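Local coordinates for hypothetical Membrane Spanning Protein (Bacillus cereus, PDB 2FB5), which condenses two molecules of ATP into the signalling nucleotide cyclic di-AMP, as one of three diadenylate cyclases of this bacterium, and is required for efficient sporulation, at residues Ser76-Arg90 with Asn115-Phe127. Residues are numbered along the deposited sequence; the frame is centred on the assembly and turned at random.
Sequences SSSFITTAIQHLSAR and NAHLTAPLLESIF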
loop_
_atom_site.group_PDB
_atom_site.type_symbol
_atom_site.label_atom_id
_atom_site.label_comp_id
_atom_site.label_asym_id
_atom_site.label_seq_id
_atom_site.Cartn_x
_atom_site.Cartn_y
_atom_site.Cartn_z
ATOM N N SER A 76 -15.848 6.077 -12.365
ATOM C CA SER A 76 -16.366 6.862 -13.481
ATOM C C SER A 76 -15.424 7.950 -14.023
ATOM O O SER A 76 -15.879 8.879 -14.675
ATOM C CB SER A 76 -17.714 7.491 -13.101
ATOM O OG SER A 76 -18.707 6.496 -12.908
ATOM N N SER A 77 -14.125 7.844 -13.790
ATOM C CA SER A 77 -13.236 8.945 -14.181
ATOM C C SER A 77 -13.127 9.129 -15.694
ATOM O O SER A 77 -12.915 10.242 -16.154
ATOM C CB SER A 77 -11.849 8.839 -13.516
ATOM O OG SER A 77 -11.130 7.753 -14.084
ATOM N N SER A 78 -13.314 8.071 -16.485
ATOM C CA SER A 78 -13.261 8.248 -17.930
ATOM C C SER A 78 -14.479 9.040 -18.442
ATOM O O SER A 78 -14.342 9.910 -19.304
ATOM C CB SER A 78 -13.077 6.915 -18.664
ATOM O OG SER A 78 -14.191 6.063 -18.478
ATOM N N PHE A 79 -15.653 8.773 -17.870
ATOM C CA PHE A 79 -16.886 9.496 -18.197
ATOM C C PHE A 79 -16.786 10.971 -17.794
ATOM O O PHE A 79 -17.209 11.861 -18.537
ATOM C CB PHE A 79 -18.063 8.863 -17.447
ATOM C CG PHE A 79 -18.578 7.579 -18.046
ATOM C CD1 PHE A 79 -17.955 6.974 -19.144
ATOM C CD2 PHE A 79 -19.712 6.969 -17.493
ATOM C CE1 PHE A 79 -18.447 5.777 -19.691
ATOM C CE2 PHE A 79 -20.241 5.785 -18.028
ATOM C CZ PHE A 79 -19.599 5.177 -19.139
ATOM N N ILE A 80 -16.258 11.215 -16.597
ATOM C CA ILE A 80 -16.034 12.578 -16.105
ATOM C C ILE A 80 -15.049 13.304 -17.044
ATOM O O ILE A 80 -15.319 14.421 -17.465
ATOM C CB ILE A 80 -15.532 12.574 -14.636
ATOM C CG1 ILE A 80 -16.586 11.934 -13.715
ATOM C CG2 ILE A 80 -15.191 13.999 -14.167
ATOM C CD1 ILE A 80 -16.119 11.697 -12.237
ATOM N N THR A 81 -13.941 12.647 -17.389
ATOM C CA THR A 81 -12.931 13.217 -18.297
ATOM C C THR A 81 -13.541 13.557 -19.668
ATOM O O THR A 81 -13.334 14.645 -20.199
ATOM C CB THR A 81 -11.725 12.243 -18.457
ATOM O OG1 THR A 81 -11.081 12.068 -17.188
ATOM C CG2 THR A 81 -10.697 12.781 -19.448
ATOM N N THR A 82 -14.314 12.632 -20.230
ATOM C CA THR A 82 -15.007 12.894 -21.495
ATOM C C THR A 82 -15.914 14.130 -21.416
ATOM O O THR A 82 -15.855 15.016 -22.276
ATOM C CB THR A 82 -15.822 11.674 -21.935
ATOM O OG1 THR A 82 -14.929 10.576 -22.142
ATOM C CG2 THR A 82 -16.586 11.959 -23.214
ATOM N N ALA A 83 -16.735 14.196 -20.371
ATOM C CA ALA A 83 -17.632 15.333 -20.187
ATOM C C ALA A 83 -16.834 16.640 -20.099
ATOM O O ALA A 83 -17.174 17.625 -20.757
ATOM C CB ALA A 83 -18.510 15.139 -18.952
ATOM N N ILE A 84 -15.770 16.629 -19.297
ATOM C CA ILE A 84 -14.907 17.794 -19.110
ATOM C C ILE A 84 -14.273 18.283 -20.413
ATOM O O ILE A 84 -14.219 19.484 -20.656
ATOM C CB ILE A 84 -13.792 17.504 -18.069
ATOM C CG1 ILE A 84 -14.375 17.436 -16.640
ATOM C CG2 ILE A 84 -12.675 18.534 -18.155
ATOM C CD1 ILE A 84 -15.003 18.697 -16.148
ATOM N N GLN A 85 -13.790 17.346 -21.226
ATOM C CA GLN A 85 -13.220 17.654 -22.539
ATOM C C GLN A 85 -14.250 18.351 -23.415
ATOM O O GLN A 85 -13.940 19.348 -24.066
ATOM C CB GLN A 85 -12.730 16.376 -23.235
ATOM C CG GLN A 85 -11.466 15.745 -22.630
ATOM C CD GLN A 85 -11.172 14.331 -23.169
ATOM O OE1 GLN A 85 -12.036 13.671 -23.755
ATOM N NE2 GLN A 85 -9.952 13.865 -22.954
ATOM N N HIS A 86 -15.475 17.827 -23.426
ATOM C CA HIS A 86 -16.553 18.371 -24.243
ATOM C C HIS A 86 -16.995 19.748 -23.788
ATOM O O HIS A 86 -17.197 20.647 -24.609
ATOM C CB HIS A 86 -17.741 17.411 -24.246
ATOM C CG HIS A 86 -17.507 16.175 -25.055
ATOM N ND1 HIS A 86 -18.340 15.079 -24.997
ATOM C CD2 HIS A 86 -16.532 15.859 -25.939
ATOM C CE1 HIS A 86 -17.896 14.145 -25.821
ATOM N NE2 HIS A 86 -16.797 14.592 -26.401
ATOM N N LEU A 87 -17.132 19.909 -22.471
ATOM C CA LEU A 87 -17.473 21.196 -21.883
ATOM C C LEU A 87 -16.384 22.236 -22.140
ATOM O O LEU A 87 -16.685 23.390 -22.453
ATOM C CB LEU A 87 -17.736 21.047 -20.376
ATOM C CG LEU A 87 -18.973 20.193 -20.040
ATOM C CD1 LEU A 87 -18.907 19.624 -18.620
ATOM C CD2 LEU A 87 -20.245 20.992 -20.246
ATOM N N SER A 88 -15.126 21.826 -21.993
ATOM C CA SER A 88 -13.989 22.708 -22.267
ATOM C C SER A 88 -14.020 23.233 -23.706
ATOM O O SER A 88 -13.919 24.436 -23.939
ATOM C CB SER A 88 -12.670 21.979 -22.004
ATOM O OG SER A 88 -11.577 22.814 -22.348
ATOM N N ALA A 89 -14.183 22.323 -24.662
ATOM C CA ALA A 89 -14.239 22.680 -26.078
ATOM C C ALA A 89 -15.329 23.716 -26.380
ATOM O O ALA A 89 -15.116 24.647 -27.175
ATOM C CB ALA A 89 -14.434 21.434 -26.910
ATOM N N ARG A 90 -16.482 23.562 -25.732
ATOM C CA ARG A 90 -17.633 24.430 -25.939
ATOM C C ARG A 90 -17.556 25.676 -25.047
ATOM O O ARG A 90 -18.402 26.563 -25.143
ATOM C CB ARG A 90 -18.936 23.656 -25.653
ATOM C CG ARG A 90 -19.233 22.486 -26.615
ATOM C CD ARG A 90 -20.273 21.515 -26.011
ATOM N NE ARG A 90 -20.224 20.167 -26.597
ATOM C CZ ARG A 90 -20.638 19.048 -25.988
ATOM N NH1 ARG A 90 -21.143 19.084 -24.755
ATOM N NH2 ARG A 90 -20.542 17.878 -26.613
ATOM N N ASN A 115 -29.548 11.745 -7.578
ATOM C CA ASN A 115 -29.185 10.338 -7.341
ATOM C C ASN A 115 -29.191 9.536 -8.655
ATOM O O ASN A 115 -29.735 8.427 -8.714
ATOM C CB ASN A 115 -30.121 9.688 -6.312
ATOM C CG ASN A 115 -30.008 10.318 -4.935
ATOM O OD1 ASN A 115 -28.936 10.750 -4.529
ATOM N ND2 ASN A 115 -31.116 10.362 -4.208
ATOM N N ALA A 116 -28.564 10.102 -9.690
ATOM C CA ALA A 116 -28.597 9.539 -11.063
ATOM C C ALA A 116 -27.359 8.740 -11.426
ATOM O O ALA A 116 -26.274 8.991 -10.902
ATOM C CB ALA A 116 -28.751 10.671 -12.072
ATOM N N HIS A 117 -27.524 7.807 -12.363
ATOM C CA HIS A 117 -26.411 7.142 -13.000
ATOM C C HIS A 117 -25.545 8.210 -13.679
ATOM O O HIS A 117 -26.045 9.055 -14.435
ATOM C CB HIS A 117 -26.951 6.100 -14.008
ATOM C CG HIS A 117 -25.897 5.419 -14.831
ATOM N ND1 HIS A 117 -24.819 4.760 -14.275
ATOM C CD2 HIS A 117 -25.795 5.243 -16.173
ATOM C CE1 HIS A 117 -24.076 4.242 -15.242
ATOM N NE2 HIS A 117 -24.644 4.525 -16.403
ATOM N N LEU A 118 -24.249 8.203 -13.373
ATOM C CA LEU A 118 -23.338 9.186 -13.959
ATOM C C LEU A 118 -22.987 8.767 -15.367
ATOM O O LEU A 118 -22.458 7.669 -15.572
ATOM C CB LEU A 118 -22.056 9.301 -13.144
ATOM C CG LEU A 118 -21.030 10.381 -13.542
ATOM C CD1 LEU A 118 -20.138 10.674 -12.368
ATOM C CD2 LEU A 118 -20.180 9.988 -14.748
ATOM N N THR A 119 -23.291 9.638 -16.335
ATOM C CA THR A 119 -22.847 9.434 -17.724
ATOM C C THR A 119 -22.325 10.777 -18.202
ATOM O O THR A 119 -22.666 11.808 -17.627
ATOM C CB THR A 119 -23.980 9.044 -18.681
ATOM O OG1 THR A 119 -25.009 10.046 -18.654
ATOM C CG2 THR A 119 -24.552 7.665 -18.370
ATOM N N ALA A 120 -21.500 10.769 -19.241
ATOM C CA ALA A 120 -21.059 12.019 -19.837
ATOM C C ALA A 120 -22.214 12.864 -20.412
ATOM O O ALA A 120 -22.296 14.050 -20.092
ATOM C CB ALA A 120 -19.937 11.781 -20.863
ATOM N N PRO A 121 -23.125 12.281 -21.238
ATOM C CA PRO A 121 -24.250 13.130 -21.675
ATOM C C PRO A 121 -24.993 13.845 -20.519
ATOM O O PRO A 121 -25.373 15.006 -20.663
ATOM C CB PRO A 121 -25.175 12.146 -22.384
ATOM C CG PRO A 121 -24.224 11.106 -22.963
ATOM C CD PRO A 121 -23.176 10.946 -21.875
ATOM N N LEU A 122 -25.194 13.175 -19.388
ATOM C CA LEU A 122 -25.926 13.826 -18.305
ATOM C C LEU A 122 -25.129 14.985 -17.684
ATOM O O LEU A 122 -25.676 16.069 -17.406
ATOM C CB LEU A 122 -26.383 12.808 -17.253
ATOM C CG LEU A 122 -27.080 13.393 -16.012
ATOM C CD1 LEU A 122 -28.298 14.243 -16.389
ATOM C CD2 LEU A 122 -27.500 12.277 -15.066
ATOM N N LEU A 123 -23.837 14.783 -17.477
ATOM C CA LEU A 123 -22.999 15.865 -16.937
ATOM C C LEU A 123 -23.009 17.052 -17.900
ATOM O O LEU A 123 -23.091 18.211 -17.483
ATOM C CB LEU A 123 -21.561 15.387 -16.707
ATOM C CG LEU A 123 -21.291 14.429 -15.546
ATOM C CD1 LEU A 123 -19.906 13.814 -15.683
ATOM C CD2 LEU A 123 -21.421 15.184 -14.219
ATOM N N GLU A 124 -22.922 16.760 -19.194
ATOM C CA GLU A 124 -22.885 17.828 -20.191
ATOM C C GLU A 124 -24.216 18.571 -20.282
ATOM O O GLU A 124 -24.241 19.780 -20.485
ATOM C CB GLU A 124 -22.469 17.287 -21.561
ATOM C CG GLU A 124 -21.039 16.753 -21.622
ATOM C CD GLU A 124 -20.775 15.986 -22.913
ATOM O OE1 GLU A 124 -21.300 16.420 -23.956
ATOM O OE2 GLU A 124 -20.057 14.967 -22.898
ATOM N N SER A 125 -25.314 17.837 -20.119
ATOM C CA SER A 125 -26.649 18.405 -20.111
ATOM C C SER A 125 -26.833 19.348 -18.906
ATOM O O SER A 125 -27.364 20.458 -19.042
ATOM C CB SER A 125 -27.672 17.268 -20.079
ATOM O OG SER A 125 -28.992 17.762 -19.990
ATOM N N ILE A 126 -26.377 18.913 -17.737
ATOM C CA ILE A 126 -26.485 19.727 -16.511
ATOM C C ILE A 126 -25.832 21.100 -16.674
ATOM O O ILE A 126 -26.368 22.108 -16.198
ATOM C CB ILE A 126 -25.894 18.984 -15.285
ATOM C CG1 ILE A 126 -26.830 17.825 -14.888
ATOM C CG2 ILE A 126 -25.689 19.958 -14.078
ATOM C CD1 ILE A 126 -26.186 16.735 -13.988
ATOM N N PHE A 127 -24.679 21.136 -17.348
ATOM C CA PHE A 127 -23.909 22.376 -17.513
ATOM C C PHE A 127 -24.118 23.096 -18.849
ATOM O O PHE A 127 -23.325 23.984 -19.230
ATOM C CB PHE A 127 -22.419 22.102 -17.271
ATOM C CG PHE A 127 -22.117 21.738 -15.860
ATOM C CD1 PHE A 127 -22.261 22.680 -14.853
ATOM C CD2 PHE A 127 -21.740 20.452 -15.526
ATOM C CE1 PHE A 127 -22.000 22.353 -13.526
ATOM C CE2 PHE A 127 -21.469 20.122 -14.202
ATOM C CZ PHE A 127 -21.605 21.087 -13.202
HETATM O O HOH W 1 -20.962 5.763 -14.104
#
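OE1 of E124 is gripped by two nitrogens of R90: NH1 lies 2.8 Å from OE1 and NH2 reaches the same oxygen at 3.1 Å, the second bond being the more bent. Both donors come from one face of the carboxylate, about 39° out of its plane for NH1, while the oxygen lies close to the guanidinium plane. The other oxygen belongs to H86, whose ND1 donates to E124 OE2 across 2.7 Å, nearly in the plane of the imidazole; ring and carboxylate stand almost perpendicular, at 84°. With each oxygen held by a different basic side chain, rotation of the carboxylate is restricted, and the nearby positive charge would be expected to favour its ionised form. E124 extends beyond CG, carrying its carboxylate over helix 77-90, where the side chain fits as a knob into the hole formed by A83, H86, L87 and R90.

Small residues let the helices draw near at the next turn: the methyls of A83 and A120 meet, CB to CB 4.1 Å, and CD1 of L123 rests 3.8 Å from A83 CB. L118 continues the apolar seam. Its CG swings away from the backbone N, which sends the two methyls to different neighbours, CD2 lying 3.6 Å from F79 CB and CD1 packing on I80. A water bridges L118 O and S76 OG, which also bonds N143. Back beside the salt bridge, toward the C-terminal ends of both helices, L87 CD2 abuts F127 CB at 3.8 Å.

L118, L123 and F127 also pack on strands of the central sheet, as L87 does on A94. Helices 77-90 and 120-126, with axes 8.6 Å apart and crossing at -39°, thus exemplify two helices packed side by side on one face of a mixed sheet in the DisA-type nucleotide-binding domain.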